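Local coordinates for protein neurotoxin (Clostridium botulinum, PDB 2QN0) that is the zinc protease light chain of a type C botulinum neurotoxin and probably cleaves two neuronal SNARE proteins, at residues Asn119-Ile124 against Ala301-Asn305; Asp130-Asn134 against Phe173-Asn178; Asn134-Val138 against Gly150-Pro154. All blocks are in the same frame, centred on the assembly; numbering follows the deposited sequence.

Interaction 1: Asn119-Ile124 against Ala301-Asn305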
loop_
_atom_site.group_PDB
_atom_site.type_symbol
_atom_site.label_atom_id
_atom_site.label_comp_id
_atom_site.label_asym_id
_atom_site.label_seq_id
_atom_site.Cartn_x
_atom_site.Cartn_y
_atom_site.Cartn_z
ATOM N N ASN A 119 -20.855 -4.726 0.762
ATOM C CA ASN A 119 -20.372 -5.199 -0.527
ATOM C C ASN A 119 -21.572 -5.431 -1.440
ATOM O O ASN A 119 -22.696 -5.058 -1.098
ATOM C CB ASN A 119 -19.542 -6.485 -0.385
ATOM C CG ASN A 119 -20.334 -7.644 0.185
ATOM O OD1 ASN A 119 -21.564 -7.664 0.133
ATOM N ND2 ASN A 119 -19.623 -8.634 0.718
ATOM N N ASN A 120 -21.336 -6.044 -2.593
ATOM C CA ASN A 120 -22.407 -6.289 -3.555
ATOM C C ASN A 120 -23.619 -7.014 -2.972
ATOM O O ASN A 120 -24.751 -6.752 -3.377
ATOM C CB ASN A 120 -21.865 -7.069 -4.764
ATOM C CG ASN A 120 -21.418 -8.481 -4.411
ATOM O OD1 ASN A 120 -20.574 -8.686 -3.533
ATOM N ND2 ASN A 120 -21.978 -9.467 -5.108
ATOM N N ASN A 121 -23.389 -7.912 -2.018
ATOM C CA ASN A 121 -24.484 -8.671 -1.421
ATOM C C ASN A 121 -25.134 -8.059 -0.179
ATOM O O ASN A 121 -26.030 -8.660 0.417
ATOM C CB ASN A 121 -24.018 -10.095 -1.113
ATOM C CG ASN A 121 -23.866 -10.934 -2.365
ATOM O OD1 ASN A 121 -24.772 -10.988 -3.195
ATOM N ND2 ASN A 121 -22.726 -11.597 -2.506
ATOM N N THR A 122 -24.690 -6.872 0.218
ATOM C CA THR A 122 -25.270 -6.203 1.378
ATOM C C THR A 122 -26.591 -5.555 0.965
ATOM O O THR A 122 -26.669 -4.909 -0.079
ATOM C CB THR A 122 -24.341 -5.094 1.909
ATOM O OG1 THR A 122 -23.085 -5.666 2.291
ATOM C CG2 THR A 122 -24.970 -4.399 3.109
ATOM N N PRO A 123 -27.655 -5.735 1.765
ATOM C CA PRO A 123 -28.940 -5.126 1.409
ATOM C C PRO A 123 -28.774 -3.618 1.257
ATOM O O PRO A 123 -28.008 -2.994 1.994
ATOM C CB PRO A 123 -29.834 -5.497 2.588
ATOM C CG PRO A 123 -29.302 -6.838 2.987
ATOM C CD PRO A 123 -27.801 -6.623 2.933
ATOM N N ILE A 124 -29.493 -3.035 0.305
ATOM C CA ILE A 124 -29.405 -1.601 0.053
ATOM C C ILE A 124 -29.687 -0.715 1.271
ATOM O O ILE A 124 -29.160 0.396 1.368
ATOM C CB ILE A 124 -30.353 -1.192 -1.100
ATOM C CG1 ILE A 124 -29.898 -1.868 -2.398
ATOM C CG2 ILE A 124 -30.362 0.318 -1.271
ATOM C CD1 ILE A 124 -30.785 -1.573 -3.593
ATOM N N ALA A 301 -24.587 6.224 -3.667
ATOM C CA ALA A 301 -25.409 7.370 -3.284
ATOM C C ALA A 301 -26.834 6.896 -3.002
ATOM O O ALA A 301 -27.478 7.355 -2.057
ATOM C CB ALA A 301 -25.410 8.417 -4.396
ATOM N N LYS A 302 -27.316 5.969 -3.825
ATOM C CA LYS A 302 -28.657 5.419 -3.658
ATOM C C LYS A 302 -28.753 4.712 -2.309
ATOM O O LYS A 302 -29.743 4.855 -1.590
ATOM C CB LYS A 302 -28.970 4.431 -4.784
ATOM C CG LYS A 302 -30.287 3.696 -4.613
ATOM C CD LYS A 302 -30.513 2.696 -5.736
ATOM C CE LYS A 302 -31.820 1.945 -5.545
ATOM N NZ LYS A 302 -32.986 2.873 -5.503
ATOM N N ARG A 303 -27.721 3.946 -1.967
ATOM C CA ARG A 303 -27.705 3.238 -0.692
ATOM C C ARG A 303 -27.774 4.244 0.451
ATOM O O ARG A 303 -28.534 4.057 1.400
ATOM C CB ARG A 303 -26.434 2.388 -0.558
ATOM C CG ARG A 303 -26.456 1.072 -1.331
ATOM C CD ARG A 303 -25.102 0.370 -1.249
ATOM N NE ARG A 303 -25.075 -0.913 -1.949
ATOM C CZ ARG A 303 -25.398 -2.081 -1.401
ATOM N NH1 ARG A 303 -25.781 -2.147 -0.133
ATOM N NH2 ARG A 303 -25.324 -3.192 -2.123
ATOM N N LEU A 304 -26.990 5.315 0.353
ATOM C CA LEU A 304 -26.969 6.328 1.402
ATOM C C LEU A 304 -28.329 6.981 1.626
ATOM O O LEU A 304 -28.585 7.547 2.691
ATOM C CB LEU A 304 -25.916 7.394 1.094
ATOM C CG LEU A 304 -24.460 6.909 1.173
ATOM C CD1 LEU A 304 -23.519 8.035 0.780
ATOM C CD2 LEU A 304 -24.153 6.417 2.595
ATOM N N ASN A 305 -29.204 6.905 0.629
ATOM C CA ASN A 305 -30.539 7.478 0.760
ATOM C C ASN A 305 -31.515 6.423 1.269
ATOM O O ASN A 305 -32.697 6.709 1.458
ATOM C CB ASN A 305 -31.057 7.993 -0.590
ATOM C CG ASN A 305 -30.301 9.200 -1.092
ATOM O OD1 ASN A 305 -30.029 10.138 -0.343
ATOM N ND2 ASN A 305 -29.974 9.193 -2.379
HETATM O O HOH W 1 -26.334 -0.106 1.822
#
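Arg303, in the last turn of helix 283-304, grips the backbone carbonyl of Thr122 with both terminal nitrogens of its guanidinium. NH1 lies 2.9 Å and NH2 3.0 Å from Thr122 O, a bifurcated, end-on hold in which the oxygen sits close to the guanidinium plane. The two bonds use the carbonyl differently: NH2 approaches in the carbonyl plane, whereas NH1 stands 59° above it, and the N-H...O angles of 141° and 146° are the bent values expected when two donors share one acceptor. Arg303 NH1 also donates to a water, 2.9 Å away at the edge of the guanidinium; that water lies 2.9 Å from Ile124 O, to which it can donate, although other acceptors compete for its protons.

The loop is shaped by a type I beta turn from Asn119 to Thr122. Besides the backbone bond that closes the turn, Asn119 N donates to Thr122 OG1 at 2.9 Å, a nearly straight bond. The side-chain amide nitrogen of Asn119 bonds to Asp132, which ties the turn to the next loop.

Ile124 packs against the arginine stem. The chain is extended from CG to NE and crosses Ile124 at about a right angle, with Ile124 CG2 4.0 Å from Arg303 CG. At the exposed border, Ile124 CD1 meets the aliphatic end of Lys302 at CE, while Phe186 touches Arg303 from outside the pair.

Here the guanidinium is met by the Thr122 carbonyl and a water; it ties the C-terminal turn of helix 283-304 to the loop before strand 126-128, and its positive charge would probably polarise that carbonyl.

Interaction 2: Asp130-Asn134 against Phe173-Asn178; sequences DVDFN and FKLTNN
Asp132 joins two loops through one carboxylate oxygen: OD1 accepts from the backbone N of Leu175 and from the side-chain ND2 of Asn178. Each loop contains a beta turn, type II' from Val131 to Asn134 and type I from Leu175 to Asn178, so the contact is turn against turn. It joins the loop between strands 126-128 and 136-141 to the loop between strands 169-171 and 190-193. The Leu175 N bond to Asp132 OD1 is the straighter, 3.0 Å with an N-H...O angle of 161°, and comes from above the carboxylate plane. Asn178 ND2 reaches the same oxygen on its syn side from the opposite face, with the amide and carboxylate planes 74° apart. Two donors thus hold OD1 from both faces, and OD2 is taken by Asn119 ND2, which should limit rotation of the group.

Beside this polar centre the Phe133 ring lies against the backbone of Phe173 and Lys174. Phe133 CD2 comes 3.5 Å from Phe173 CB, and Lys174 O sits at the ring edge. Although Phe173 starts toward the turn, its own ring leads off, and the two aromatic side chains cross at about a right angle without stacking. Leu175 CD2 adds a looser touch on Phe133 CE2.

Further out, Lys174 braces the second turn. A bend at its last torsion brings NZ to Asn178 O at 2.8 Å, while the ammonium also makes a cation-pi contact with Phe180. Asn178 OD1 is held by Asn121. A water accepts from Phe133 N at 3.0 Å and lies 2.7 Å from Asn134 OD1, to which it may donate; this OD1 also accepts from Leu189 N.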
loop_
_atom_site.group_PDB
_atom_site.type_symbol
_atom_site.label_atom_id
_atom_site.label_comp_id
_atom_site.label_asym_id
_atom_site.label_seq_id
_atom_site.Cartn_x
_atom_site.Cartn_y
_atom_site.Cartn_z
ATOM N N ASP A 130 -19.048 -5.450 9.462
ATOM C CA ASP A 130 -18.290 -6.702 9.570
ATOM C C ASP A 130 -18.179 -7.415 8.223
ATOM O O ASP A 130 -17.733 -8.563 8.165
ATOM C CB ASP A 130 -18.951 -7.678 10.555
ATOM C CG ASP A 130 -18.841 -7.232 12.000
ATOM O OD1 ASP A 130 -17.759 -6.754 12.406
ATOM O OD2 ASP A 130 -19.838 -7.381 12.737
ATOM N N VAL A 131 -18.571 -6.746 7.144
ATOM C CA VAL A 131 -18.536 -7.387 5.829
ATOM C C VAL A 131 -17.159 -7.890 5.414
ATOM O O VAL A 131 -16.143 -7.227 5.641
ATOM C CB VAL A 131 -19.079 -6.451 4.720
ATOM C CG1 VAL A 131 -18.081 -5.342 4.427
ATOM C CG2 VAL A 131 -19.375 -7.259 3.469
ATOM N N ASP A 132 -17.143 -9.071 4.801
ATOM C CA ASP A 132 -15.916 -9.707 4.335
ATOM C C ASP A 132 -14.818 -9.711 5.389
ATOM O O ASP A 132 -14.940 -10.394 6.406
ATOM C CB ASP A 132 -15.429 -9.025 3.052
ATOM C CG ASP A 132 -16.334 -9.313 1.869
ATOM O OD1 ASP A 132 -16.617 -10.503 1.622
ATOM O OD2 ASP A 132 -16.760 -8.356 1.189
ATOM N N PHE A 133 -13.747 -8.956 5.150
ATOM C CA PHE A 133 -12.635 -8.887 6.094
ATOM C C PHE A 133 -12.345 -7.461 6.559
ATOM O O PHE A 133 -11.210 -7.136 6.917
ATOM C CB PHE A 133 -11.381 -9.491 5.455
ATOM C CG PHE A 133 -11.466 -10.977 5.261
ATOM C CD1 PHE A 133 -11.149 -11.845 6.298
ATOM C CD2 PHE A 133 -11.916 -11.509 4.059
ATOM C CE1 PHE A 133 -11.282 -13.223 6.141
ATOM C CE2 PHE A 133 -12.053 -12.883 3.892
ATOM C CZ PHE A 133 -11.735 -13.742 4.937
ATOM N N ASN A 134 -13.371 -6.616 6.571
ATOM C CA ASN A 134 -13.198 -5.225 6.986
ATOM C C ASN A 134 -12.990 -5.048 8.487
ATOM O O ASN A 134 -12.447 -4.030 8.924
ATOM C CB ASN A 134 -14.391 -4.380 6.533
ATOM C CG ASN A 134 -14.346 -4.047 5.050
ATOM O OD1 ASN A 134 -13.387 -4.384 4.351
ATOM N ND2 ASN A 134 -15.384 -3.373 4.565
ATOM N N PHE A 173 -9.520 -8.667 0.384
ATOM C CA PHE A 173 -10.001 -10.038 0.493
ATOM C C PHE A 173 -11.515 -10.102 0.555
ATOM O O PHE A 173 -12.163 -9.150 0.978
ATOM C CB PHE A 173 -9.387 -10.660 1.745
ATOM C CG PHE A 173 -7.899 -10.465 1.833
ATOM C CD1 PHE A 173 -7.029 -11.405 1.299
ATOM C CD2 PHE A 173 -7.372 -9.301 2.387
ATOM C CE1 PHE A 173 -5.651 -11.190 1.310
ATOM C CE2 PHE A 173 -5.998 -9.078 2.400
ATOM C CZ PHE A 173 -5.138 -10.024 1.860
ATOM N N LYS A 174 -12.077 -11.231 0.137
ATOM C CA LYS A 174 -13.523 -11.384 0.138
ATOM C C LYS A 174 -13.929 -12.823 0.417
ATOM O O LYS A 174 -13.117 -13.744 0.300
ATOM C CB LYS A 174 -14.084 -10.975 -1.225
ATOM C CG LYS A 174 -13.697 -11.947 -2.338
ATOM C CD LYS A 174 -14.327 -11.577 -3.668
ATOM C CE LYS A 174 -14.013 -12.621 -4.726
ATOM N NZ LYS A 174 -14.583 -13.954 -4.374
ATOM N N LEU A 175 -15.193 -13.010 0.787
ATOM C CA LEU A 175 -15.712 -14.347 1.036
ATOM C C LEU A 175 -15.949 -14.974 -0.338
ATOM O O LEU A 175 -16.148 -14.264 -1.325
ATOM C CB LEU A 175 -17.023 -14.280 1.824
ATOM C CG LEU A 175 -16.940 -13.663 3.224
ATOM C CD1 LEU A 175 -18.317 -13.695 3.874
ATOM C CD2 LEU A 175 -15.934 -14.430 4.070
ATOM N N THR A 176 -15.931 -16.301 -0.393
ATOM C CA THR A 176 -16.107 -17.036 -1.644
ATOM C C THR A 176 -17.237 -16.584 -2.572
ATOM O O THR A 176 -17.011 -16.361 -3.762
ATOM C CB THR A 176 -16.296 -18.543 -1.365
ATOM O OG1 THR A 176 -15.173 -19.034 -0.622
ATOM C CG2 THR A 176 -16.401 -19.318 -2.669
ATOM N N ASN A 177 -18.447 -16.447 -2.038
ATOM C CA ASN A 177 -19.594 -16.062 -2.860
ATOM C C ASN A 177 -19.774 -14.578 -3.171
ATOM O O ASN A 177 -20.804 -14.183 -3.720
ATOM C CB ASN A 177 -20.883 -16.608 -2.240
ATOM C CG ASN A 177 -20.894 -18.125 -2.162
ATOM O OD1 ASN A 177 -20.658 -18.812 -3.158
ATOM N ND2 ASN A 177 -21.170 -18.654 -0.976
ATOM N N ASN A 178 -18.789 -13.752 -2.831
ATOM C CA ASN A 178 -18.894 -12.326 -3.119
ATOM C C ASN A 178 -17.901 -11.923 -4.205
ATOM O O ASN A 178 -17.074 -12.726 -4.639
ATOM C CB ASN A 178 -18.615 -11.486 -1.864
ATOM C CG ASN A 178 -19.552 -11.808 -0.717
ATOM O OD1 ASN A 178 -20.753 -12.003 -0.911
ATOM N ND2 ASN A 178 -19.008 -11.844 0.496
HETATM O O HOH W 2 -12.971 -6.787 3.248
#

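Interaction 3: Asn134-Val138 against Gly150-Pro154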
loop_
_atom_site.group_PDB
_atom_site.type_symbol
_atom_site.label_atom_id
_atom_site.label_comp_id
_atom_site.label_asym_id
_atom_site.label_seq_id
_atom_site.Cartn_x
_atom_site.Cartn_y
_atom_site.Cartn_z
ATOM N N ASN A 134 -13.371 -6.616 6.571
ATOM C CA ASN A 134 -13.198 -5.225 6.986
ATOM C C ASN A 134 -12.990 -5.048 8.487
ATOM O O ASN A 134 -12.447 -4.030 8.924
ATOM C CB ASN A 134 -14.391 -4.380 6.533
ATOM C CG ASN A 134 -14.346 -4.047 5.050
ATOM O OD1 ASN A 134 -13.387 -4.384 4.351
ATOM N ND2 ASN A 134 -15.384 -3.373 4.565
ATOM N N SER A 135 -13.433 -6.018 9.280
ATOM C CA SER A 135 -13.244 -5.924 10.725
ATOM C C SER A 135 -12.307 -7.040 11.172
ATOM O O SER A 135 -12.357 -8.148 10.643
ATOM C CB SER A 135 -14.592 -6.021 11.459
ATOM O OG SER A 135 -15.195 -7.291 11.303
ATOM N N VAL A 136 -11.433 -6.738 12.128
ATOM C CA VAL A 136 -10.488 -7.731 12.623
ATOM C C VAL A 136 -10.653 -7.902 14.128
ATOM O O VAL A 136 -10.910 -6.935 14.845
ATOM C CB VAL A 136 -9.024 -7.329 12.300
ATOM C CG1 VAL A 136 -8.852 -7.168 10.789
ATOM C CG2 VAL A 136 -8.660 -6.046 13.012
ATOM N N ASP A 137 -10.508 -9.136 14.600
ATOM C CA ASP A 137 -10.662 -9.423 16.023
ATOM C C ASP A 137 -9.526 -8.915 16.894
ATOM O O ASP A 137 -8.350 -9.004 16.528
ATOM C CB ASP A 137 -10.791 -10.931 16.276
ATOM C CG ASP A 137 -12.007 -11.542 15.621
ATOM O OD1 ASP A 137 -12.983 -10.811 15.349
ATOM O OD2 ASP A 137 -11.987 -12.769 15.396
ATOM N N VAL A 138 -9.895 -8.378 18.051
ATOM C CA VAL A 138 -8.925 -7.913 19.032
ATOM C C VAL A 138 -8.958 -9.021 20.084
ATOM O O VAL A 138 -10.030 -9.380 20.574
ATOM C CB VAL A 138 -9.354 -6.578 19.672
ATOM C CG1 VAL A 138 -8.354 -6.164 20.747
ATOM C CG2 VAL A 138 -9.447 -5.501 18.605
ATOM N N GLY A 150 -13.270 -7.919 21.289
ATOM C CA GLY A 150 -13.910 -6.956 20.413
ATOM C C GLY A 150 -13.248 -6.955 19.051
ATOM O O GLY A 150 -12.577 -7.917 18.674
ATOM N N SER A 151 -13.435 -5.879 18.300
ATOM C CA SER A 151 -12.820 -5.793 16.985
ATOM C C SER A 151 -12.595 -4.351 16.567
ATOM O O SER A 151 -13.138 -3.426 17.173
ATOM C CB SER A 151 -13.689 -6.520 15.950
ATOM O OG SER A 151 -15.022 -6.052 15.971
ATOM N N ILE A 152 -11.755 -4.164 15.555
ATOM C CA ILE A 152 -11.481 -2.835 15.028
ATOM C C ILE A 152 -11.590 -2.909 13.505
ATOM O O ILE A 152 -11.582 -3.995 12.927
ATOM C CB ILE A 152 -10.071 -2.316 15.411
ATOM C CG1 ILE A 152 -8.990 -3.263 14.891
ATOM C CG2 ILE A 152 -9.972 -2.152 16.926
ATOM C CD1 ILE A 152 -7.584 -2.670 14.961
ATOM N N ASN A 153 -11.698 -1.749 12.870
ATOM C CA ASN A 153 -11.823 -1.686 11.419
ATOM C C ASN A 153 -10.688 -0.890 10.789
ATOM O O ASN A 153 -10.835 0.294 10.494
ATOM C CB ASN A 153 -13.164 -1.053 11.035
ATOM C CG ASN A 153 -14.320 -2.032 11.110
ATOM O OD1 ASN A 153 -14.480 -2.760 12.093
ATOM N ND2 ASN A 153 -15.143 -2.046 10.069
ATOM N N PRO A 154 -9.528 -1.531 10.586
ATOM C CA PRO A 154 -8.410 -0.814 9.973
ATOM C C PRO A 154 -8.785 -0.540 8.517
ATOM O O PRO A 154 -9.603 -1.260 7.942
ATOM C CB PRO A 154 -7.257 -1.824 10.045
ATOM C CG PRO A 154 -7.664 -2.778 11.136
ATOM C CD PRO A 154 -9.150 -2.911 10.929
HETATM O O HOH W 3 -12.120 -2.047 7.108
#
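Strands 136-141 and 146-152 form a beta hairpin, and this contact is the part where the first strand begins and the second ends. Val136 and Ile152 make an antiparallel hydrogen-bonded pair, with Val136 N 2.9 Å from Ile152 O and Ile152 N 3.0 Å from Val136 O. Asp137 faces Ser151 as a non-hydrogen-bonded pair, and Val138 N continues the ladder to Gly150 O at 2.8 Å. The last bond is straight at hydrogen, yet the donor stands 39° above the carbonyl plane.

On the valine face, Val136 CG2 presses on Ile152 CG1 at 3.4 Å, tighter than usual van der Waals contact. Both atoms occupy the position between their own backbone N and carbonyl carbon (chi1 of Ile152 59°), which turns them into each other. Val138 CG2 meets the other branch, Ile152 CG2, and Pro154 CD packs against Val136 CG2.

Beyond the ladder the chains stay close: Ser135 CB lies 3.3 Å from Asn153 OD1, while Asn153 ND2 donates to Phe129 O, and a water donates to both Asn134 O and Pro154 O. Asp137, on the same face as Ser151, makes a salt bridge with Lys148 and a hydrogen bond to His25.

Strand 146-152 is an outermost strand of the mixed sheet, and strand 136-141 separates it from strand 19-23, whose Leu22 touches Val136, Val138 and Ile152, while Trp44 of strand 43-46 reaches Ile152 and Pro154.

How the interactions relate
Interactions 1 and 2 adjoin through probable hydrogen bonds of asparagine side chains, Asn121 ND2 lying 2.6 Å from Asn178 OD1. Interactions 2 and 3 share Asn134, and Asp130 OD1 meets Ser135 OG. The chemistry changes along this row. Interaction 1, partly buried, joins a helix end to a loop through a charged side chain; interaction 2, at the surface, joins loop to loop by polar bonds; interaction 3, partly buried at the sheet margin, joins strand to strand by backbone pairing and aliphatic packing. Interaction 3 is local, whereas interaction 1 links residues far apart in sequence. The centres of interactions 1 and 3 are about 22 Å apart, and the two contacts do not touch, with nearest atoms about 7 Å apart.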